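Local coordinates for protein GCN5-related N-acetyltransferase (Kribbella flavida, PDB 4H89) that probably transfers an acyl group, most likely acetyl from acetyl-coenzyme A, to an acceptor group on its substrate, at residues 19-24 with 70-75; 36-41 with 93-98. All coordinates share one frame; numbering follows the deposited sequence.

Contact 1: 19-24 with 70-75; sequences WPAILP and GTVLGS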
ATOM      1  N   TRP A  19     -12.950  13.607 -16.604  1.00 15.65           N
ATOM      2  CA  TRP A  19     -11.619  13.764 -15.983  1.00 17.10           C
ATOM      3  C   TRP A  19     -11.211  15.236 -15.763  1.00 15.04           C
ATOM      4  O   TRP A  19     -10.693  15.559 -14.697  1.00 15.05           O
ATOM      5  CB  TRP A  19     -10.530  12.954 -16.717  1.00 17.55           C
ATOM      6  CG  TRP A  19      -9.167  13.272 -16.238  1.00 15.97           C
ATOM      7  CD1 TRP A  19      -8.202  13.973 -16.915  1.00 18.00           C
ATOM      8  CD2 TRP A  19      -8.638  13.068 -14.908  1.00 16.07           C
ATOM      9  NE1 TRP A  19      -7.122  14.154 -16.115  1.00 19.00           N
ATOM     10  CE2 TRP A  19      -7.351  13.584 -14.890  1.00 18.32           C
ATOM     11  CE3 TRP A  19      -9.121  12.437 -13.764  1.00 15.25           C
ATOM     12  CZ2 TRP A  19      -6.560  13.549 -13.766  1.00 18.68           C
ATOM     13  CZ3 TRP A  19      -8.337  12.392 -12.630  1.00 16.25           C
ATOM     14  CH2 TRP A  19      -7.055  12.956 -12.649  1.00 17.66           C
ATOM     15  N   PRO A  20     -11.436  16.133 -16.733  1.00 15.03           N
ATOM     16  CA  PRO A  20     -11.077  17.523 -16.474  1.00 16.44           C
ATOM     17  C   PRO A  20     -11.727  18.163 -15.293  1.00 16.91           C
ATOM     18  O   PRO A  20     -11.139  19.045 -14.705  1.00 18.21           O
ATOM     19  CB  PRO A  20     -11.441  18.235 -17.799  1.00 18.95           C
ATOM     20  CG  PRO A  20     -11.323  17.160 -18.818  1.00 18.58           C
ATOM     21  CD  PRO A  20     -11.862  15.952 -18.128  1.00 17.06           C
ATOM     22  N   ALA A  21     -12.916  17.706 -14.900  1.00 15.52           N
ATOM     23  CA  ALA A  21     -13.583  18.216 -13.712  1.00 16.82           C
ATOM     24  C   ALA A  21     -13.032  17.602 -12.450  1.00 15.19           C
ATOM     25  O   ALA A  21     -13.072  18.210 -11.382  1.00 16.64           O
ATOM     26  CB  ALA A  21     -15.073  17.937 -13.817  1.00 19.25           C
ATOM     27  N   ILE A  22     -12.484  16.392 -12.532  1.00 14.74           N
ATOM     28  CA  ILE A  22     -11.909  15.688 -11.374  1.00 14.81           C
ATOM     29  C   ILE A  22     -10.506  16.161 -11.029  1.00 13.48           C
ATOM     30  O   ILE A  22     -10.132  16.286  -9.859  1.00 15.81           O
ATOM     31  CB  ILE A  22     -11.903  14.153 -11.634  1.00 14.03           C
ATOM     32  CG1 ILE A  22     -13.330  13.665 -11.868  1.00 15.03           C
ATOM     33  CG2 ILE A  22     -11.235  13.409 -10.461  1.00 16.78           C
ATOM     34  CD1 ILE A  22     -13.391  12.273 -12.433  1.00 15.36           C
ATOM     35  N   LEU A  23      -9.710  16.443 -12.046  1.00 14.83           N
ATOM     36  CA  LEU A  23      -8.306  16.885 -11.901  1.00 17.15           C
ATOM     37  C   LEU A  23      -8.112  17.994 -10.852  1.00 15.16           C
ATOM     38  O   LEU A  23      -7.252  17.860 -10.003  1.00 16.13           O
ATOM     39  CB  LEU A  23      -7.733  17.264 -13.284  1.00 17.59           C
ATOM     40  CG  LEU A  23      -6.336  17.885 -13.273  1.00 17.87           C
ATOM     41  CD1 LEU A  23      -5.281  16.935 -12.753  1.00 19.44           C
ATOM     42  CD2 LEU A  23      -5.980  18.321 -14.693  1.00 22.81           C
ATOM     43  N   PRO A  24      -8.918  19.071 -10.897  1.00 15.61           N
ATOM     44  CA  PRO A  24      -8.714  20.084  -9.846  1.00 17.22           C
ATOM     45  C   PRO A  24      -8.934  19.594  -8.446  1.00 16.33           C
ATOM     46  O   PRO A  24      -8.331  20.149  -7.518  1.00 18.08           O
ATOM     47  CB  PRO A  24      -9.665  21.231 -10.233  1.00 21.11           C
ATOM     48  CG  PRO A  24     -10.471  20.765 -11.393  1.00 23.63           C
ATOM     49  CD  PRO A  24      -9.908  19.478 -11.908  1.00 18.16           C
ATOM     50  N   GLY A  70     -25.591  17.839 -14.137  1.00 27.47           N
ATOM     51  CA  GLY A  70     -24.455  17.037 -14.566  1.00 24.22           C
ATOM     52  C   GLY A  70     -23.098  17.527 -14.054  1.00 23.22           C
ATOM     53  O   GLY A  70     -22.056  16.991 -14.474  1.00 25.84           O
ATOM     54  N   THR A  71     -23.079  18.551 -13.176  1.00 23.09           N
ATOM     55  CA  THR A  71     -21.813  19.035 -12.624  1.00 20.51           C
ATOM     56  C   THR A  71     -21.197  18.030 -11.649  1.00 17.89           C
ATOM     57  O   THR A  71     -21.857  17.571 -10.770  1.00 16.60           O
ATOM     58  CB  THR A  71     -22.050  20.329 -11.855  1.00 23.73           C
ATOM     59  OG1 THR A  71     -22.686  21.278 -12.722  1.00 30.16           O
ATOM     60  CG2 THR A  71     -20.767  20.945 -11.348  1.00 27.32           C
ATOM     61  N   VAL A  72     -19.938  17.703 -11.870  1.00 17.80           N
ATOM     62  CA  VAL A  72     -19.225  16.759 -11.044  1.00 15.66           C
ATOM     63  C   VAL A  72     -18.901  17.408  -9.702  1.00 15.49           C
ATOM     64  O   VAL A  72     -18.226  18.447  -9.654  1.00 18.25           O
ATOM     65  CB  VAL A  72     -17.949  16.282 -11.742  1.00 17.41           C
ATOM     66  CG1 VAL A  72     -17.114  15.403 -10.835  1.00 15.90           C
ATOM     67  CG2 VAL A  72     -18.308  15.549 -13.017  1.00 18.50           C
ATOM     68  N   LEU A  73     -19.311  16.745  -8.614  1.00 14.32           N
ATOM     69  CA  LEU A  73     -19.125  17.211  -7.237  1.00 15.48           C
ATOM     70  C   LEU A  73     -18.065  16.404  -6.482  1.00 14.48           C
ATOM     71  O   LEU A  73     -17.639  16.784  -5.421  1.00 16.75           O
ATOM     72  CB  LEU A  73     -20.436  17.061  -6.487  1.00 16.49           C
ATOM     73  CG  LEU A  73     -21.640  17.751  -7.126  1.00 22.13           C
ATOM     74  CD1 LEU A  73     -22.880  17.472  -6.283  1.00 26.98           C
ATOM     75  CD2 LEU A  73     -21.409  19.244  -7.247  1.00 25.11           C
ATOM     76  N   GLY A  74     -17.708  15.243  -7.013  1.00 14.46           N
ATOM     77  CA  GLY A  74     -16.793  14.343  -6.351  1.00 13.91           C
ATOM     78  C   GLY A  74     -16.570  13.091  -7.191  1.00 12.74           C
ATOM     79  O   GLY A  74     -17.252  12.884  -8.202  1.00 13.48           O
ATOM     80  N   SER A  75     -15.618  12.273  -6.756  1.00 13.13           N
ATOM     81  CA  SER A  75     -15.306  11.073  -7.510  1.00 12.94           C
ATOM     82  C   SER A  75     -14.738  10.026  -6.577  1.00 12.42           C
ATOM     83  O   SER A  75     -14.164  10.340  -5.521  1.00 13.29           O
ATOM     84  CB  SER A  75     -14.312  11.441  -8.628  1.00 12.73           C
ATOM     85  OG  SER A  75     -13.988  10.327  -9.438  1.00 13.89           O
TER

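Contact 2: 36-41 with 93-98; sequences YAYDPE and SFMVAA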
ATOM      1  N   TYR A  36      -4.294  12.863   2.218  0.50 19.13           N
ATOM      2  CA  TYR A  36      -3.765  11.736   1.423  0.50 20.59           C
ATOM      3  C   TYR A  36      -2.297  12.110   1.101  0.50 18.53           C
ATOM      4  O   TYR A  36      -1.977  13.281   0.923  0.50 20.63           O
ATOM      5  CB  TYR A  36      -4.565  11.536   0.103  0.50 24.75           C
ATOM      6  CG  TYR A  36      -5.946  10.785   0.120  0.50 30.48           C
ATOM      7  CD1 TYR A  36      -6.039   9.421   0.375  0.50 33.25           C
ATOM      8  CD2 TYR A  36      -7.141  11.449  -0.201  0.50 33.62           C
ATOM      9  CE1 TYR A  36      -7.280   8.746   0.361  0.50 34.02           C
ATOM     10  CE2 TYR A  36      -8.375  10.785  -0.238  0.50 32.53           C
ATOM     11  CZ  TYR A  36      -8.462   9.421   0.063  0.50 31.68           C
ATOM     12  OH  TYR A  36      -9.723   8.738   0.036  0.50 21.24           O
ATOM     13  N   ALA A  37      -1.399  11.134   1.090  1.00 18.30           N
ATOM     14  CA  ALA A  37      -0.006  11.308   0.679  1.00 16.98           C
ATOM     15  C   ALA A  37       0.176  10.948  -0.804  1.00 17.01           C
ATOM     16  O   ALA A  37       0.116   9.781  -1.174  1.00 19.17           O
ATOM     17  CB  ALA A  37       0.907  10.445   1.545  1.00 19.58           C
ATOM     18  N   TYR A  38       0.444  11.960  -1.625  1.00 18.75           N
ATOM     19  CA  TYR A  38       0.752  11.783  -3.046  1.00 18.38           C
ATOM     20  C   TYR A  38       2.057  12.456  -3.386  1.00 20.05           C
ATOM     21  O   TYR A  38       2.510  13.369  -2.680  1.00 20.50           O
ATOM     22  CB  TYR A  38      -0.319  12.452  -3.886  1.00 22.15           C
ATOM     23  CG  TYR A  38      -1.627  11.736  -3.940  1.00 24.48           C
ATOM     24  CD1 TYR A  38      -1.753  10.549  -4.638  1.00 30.62           C
ATOM     25  CD2 TYR A  38      -2.770  12.286  -3.344  1.00 27.78           C
ATOM     26  CE1 TYR A  38      -2.984   9.896  -4.718  1.00 33.73           C
ATOM     27  CE2 TYR A  38      -3.999  11.651  -3.426  1.00 32.68           C
ATOM     28  CZ  TYR A  38      -4.095  10.449  -4.104  1.00 32.57           C
ATOM     29  OH  TYR A  38      -5.318   9.826  -4.186  1.00 40.72           O
ATOM     30  N   ASP A  39       2.698  11.974  -4.451  1.00 20.46           N
ATOM     31  CA  ASP A  39       3.792  12.729  -5.074  1.00 22.39           C
ATOM     32  C   ASP A  39       3.220  14.053  -5.496  1.00 21.27           C
ATOM     33  O   ASP A  39       2.213  14.086  -6.161  1.00 21.32           O
ATOM     34  CB  ASP A  39       4.319  11.958  -6.268  1.00 21.70           C
ATOM     35  CG  ASP A  39       5.507  12.645  -7.039  1.00 27.35           C
ATOM     36  OD1 ASP A  39       5.710  13.877  -7.055  1.00 31.72           O
ATOM     37  OD2 ASP A  39       6.238  11.865  -7.703  1.00 40.05           O
ATOM     38  N   PRO A  40       3.900  15.147  -5.127  1.00 21.60           N
ATOM     39  CA  PRO A  40       3.407  16.488  -5.409  1.00 24.73           C
ATOM     40  C   PRO A  40       3.547  16.960  -6.850  1.00 26.11           C
ATOM     41  O   PRO A  40       2.963  17.981  -7.233  1.00 28.99           O
ATOM     42  CB  PRO A  40       4.249  17.355  -4.465  1.00 29.42           C
ATOM     43  CG  PRO A  40       5.525  16.594  -4.308  1.00 30.82           C
ATOM     44  CD  PRO A  40       5.116  15.165  -4.279  1.00 26.84           C
ATOM     45  N   GLU A  41       4.295  16.212  -7.647  1.00 21.06           N
ATOM     46  CA  GLU A  41       4.621  16.671  -8.986  1.00 20.08           C
ATOM     47  C   GLU A  41       4.170  15.709 -10.100  1.00 20.20           C
ATOM     48  O   GLU A  41       4.764  15.676 -11.160  1.00 23.78           O
ATOM     49  CB  GLU A  41       6.122  16.968  -9.091  1.00 24.63           C
ATOM     50  CG  GLU A  41       6.577  18.174  -8.260  1.00 24.54           C
ATOM     51  CD  GLU A  41       8.025  18.527  -8.524  1.00 24.20           C
ATOM     52  OE1 GLU A  41       8.931  17.725  -8.141  1.00 30.34           O
ATOM     53  OE2 GLU A  41       8.232  19.634  -9.093  1.00 28.42           O
ATOM     54  N   SER A  93     -10.576   5.077  -2.890  1.00 14.29           N
ATOM     55  CA  SER A  93     -10.233   6.454  -2.580  1.00 16.48           C
ATOM     56  C   SER A  93     -11.357   7.384  -3.013  1.00 14.12           C
ATOM     57  O   SER A  93     -12.079   7.078  -3.938  1.00 14.72           O
ATOM     58  CB  SER A  93      -8.947   6.850  -3.338  1.00 20.26           C
ATOM     59  OG  SER A  93      -7.859   6.019  -2.987  1.00 29.38           O
ATOM     60  N   PHE A  94     -11.461   8.516  -2.304  1.00 15.35           N
ATOM     61  CA  PHE A  94     -12.543   9.473  -2.498  1.00 15.69           C
ATOM     62  C   PHE A  94     -12.019  10.884  -2.586  1.00 17.63           C
ATOM     63  O   PHE A  94     -11.109  11.256  -1.834  1.00 21.32           O
ATOM     64  CB  PHE A  94     -13.546   9.397  -1.319  1.00 16.80           C
ATOM     65  CG  PHE A  94     -14.101   8.025  -1.134  1.00 15.13           C
ATOM     66  CD1 PHE A  94     -15.217   7.621  -1.835  1.00 16.27           C
ATOM     67  CD2 PHE A  94     -13.471   7.092  -0.326  1.00 16.84           C
ATOM     68  CE1 PHE A  94     -15.685   6.316  -1.741  1.00 16.50           C
ATOM     69  CE2 PHE A  94     -13.940   5.790  -0.235  1.00 18.43           C
ATOM     70  CZ  PHE A  94     -15.065   5.409  -0.903  1.00 18.00           C
HETATM   71  N   MSE A  95     -12.625  11.659  -3.483  1.00 15.96           N
HETATM   72  CA  MSE A  95     -12.351  13.101  -3.558  1.00 18.65           C
HETATM   73  C   MSE A  95     -13.643  13.803  -3.722  1.00 18.19           C
HETATM   74  O   MSE A  95     -14.421  13.511  -4.592  1.00 22.89           O
HETATM   75  CB  MSE A  95     -11.481  13.425  -4.751  1.00 22.13           C
HETATM   76  CG  MSE A  95     -10.205  12.618  -4.632  1.00 27.35           C
HETATM   77 SE   MSE A  95      -8.957  13.313  -5.935  0.90 37.86          SE
HETATM   78  CE  MSE A  95      -7.378  13.281  -4.787  1.00 52.24           C
ATOM     79  N   VAL A  96     -13.873  14.763  -2.856  1.00 19.55           N
ATOM     80  CA  VAL A  96     -15.061  15.619  -2.911  1.00 19.27           C
ATOM     81  C   VAL A  96     -14.623  17.074  -3.090  1.00 20.12           C
ATOM     82  O   VAL A  96     -13.764  17.563  -2.372  1.00 21.22           O
ATOM     83  CB  VAL A  96     -15.893  15.475  -1.632  1.00 20.60           C
ATOM     84  CG1 VAL A  96     -17.083  16.415  -1.642  1.00 21.66           C
ATOM     85  CG2 VAL A  96     -16.368  14.028  -1.445  1.00 23.70           C
ATOM     86  N   ALA A  97     -15.237  17.761  -4.035  1.00 18.90           N
ATOM     87  CA  ALA A  97     -14.971  19.185  -4.250  1.00 19.15           C
ATOM     88  C   ALA A  97     -15.160  19.980  -2.990  1.00 22.19           C
ATOM     89  O   ALA A  97     -16.103  19.767  -2.273  1.00 19.88           O
ATOM     90  CB  ALA A  97     -15.898  19.726  -5.344  1.00 21.43           C
ATOM     91  N   ALA A  98     -14.239  20.886  -2.703  1.00 23.64           N
ATOM     92  CA  ALA A  98     -14.380  21.723  -1.496  1.00 22.04           C
ATOM     93  C   ALA A  98     -15.765  22.371  -1.402  1.00 19.67           C
ATOM     94  O   ALA A  98     -16.419  22.383  -0.348  1.00 22.22           O
ATOM     95  CB  ALA A  98     -13.311  22.788  -1.450  1.00 27.59           C
TER

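Contact 1: 19-24 with 70-75
Ala21 and Val72 face each other, the methyl of one against the branch point of the other: Ala21 CB lies 3.9 Å from Val72 CB, and Val72 CG2 closes in beside it. One residue further along the helix, Ile22 makes the other half of the contact. Its CD1 comes within 3.6 Å of Ser75 OG, while the shaft of the side chain, CG1, lies 4.1 Å from Ser75 CB and brushes Val72 CG1 more loosely. With CG1 beside the backbone N (chi1 -60°) and an extended second torsion (chi2 167°), the terminal methyl reaches across to the serine, although the CB itself does not point at the strand. The serine hydroxyl is a polar group lying against a hydrocarbon, and its needs are met elsewhere: OG hydrogen-bonds to Thr63 O and to Trp51 NE1. Trp51 also packs on Ile22, and Val64 of strand 61-66 touches both Ile22 and Val72. Cutting Ile22 back to an alanine removes CG1, CG2 and CD1, which is likely to open a gap over Ser75 and leave Trp51 with less to pack on. Just before Ser75, Leu73 and Gly74 both face Ala65 in a classic beta bulge. The segment axes pass 8.7 Å apart at 70°, so the first helix of the family domain lies steeply across a strand it covers, the helix-on-sheet layer characteristic of the GNAT fold.

Contact 2: 36-41 with 93-98
Tyr36 reaches the strand with its hydroxyl, where Phe94 N donates a hydrogen bond to Tyr36 OH over 2.9 Å, nearly straight at 163°. Tyr36 has two conformers, and the bond is seen in this one. With CG lying anti to the carbonyl carbon (chi1 -80°), the ring is carried from the loop to the strand backbone. There its edge also meets a carbonyl: Phe94 O lies near the ring plane, 3.2 Å from Tyr36 CE2. Van der Waals neighbours crowd the same oxygen, with Ser93 CB 3.9 Å from Tyr36 OH and Phe94 CD2 almost as near. The hydroxyl of Ser93 is engaged separately, through OG with Tyr79 OH.

In the GNAT fold the strand equivalent to 89-96 commonly lines the acetyl-coenzyme A site, and the loop between the first two helices often borders the acceptor side. A tyrosine hydroxyl from that loop taking the N-H of an amide in this strand is consistent with the same layout here.

The one apolar contact between side chains is looser. Tyr38 and selenomethionine Met95 approach from opposite directions, and the terminal methyl CE of Met95 lies 4.0 Å from Tyr38 CE2, obliquely to the ring. Helix 19-32 packs against both: Phe26 stacks edge-to-face with Tyr38 and also touches Met95.

Within the loop itself, Asp39 OD1 accepts from Glu41 N at 2.8 Å, completing an Asx turn.

In the fold
Contact 1 and contact 2 have centres about 13 Å apart and share one mixed sheet, in which strands 72-80 and 89-96 are antiparallel neighbours. Their backbones are probably hydrogen-bonded directly: Ser75 N lies 2.8 Å from Met95 O and Leu73 O 2.9 Å from Ala97 N. Along the chain the segments alternate, 19-24, 36-41, 70-75, 93-98, so helix 19-32 and the loop that follows it both lie against strands that come later in the chain. Helix 44-51 is common to both through Trp51, which touches Ile22, Ser93 and Met95. Both helices and the loop thus pack on the same pair of neighbouring strands, one of which commonly lines the cofactor site in this family.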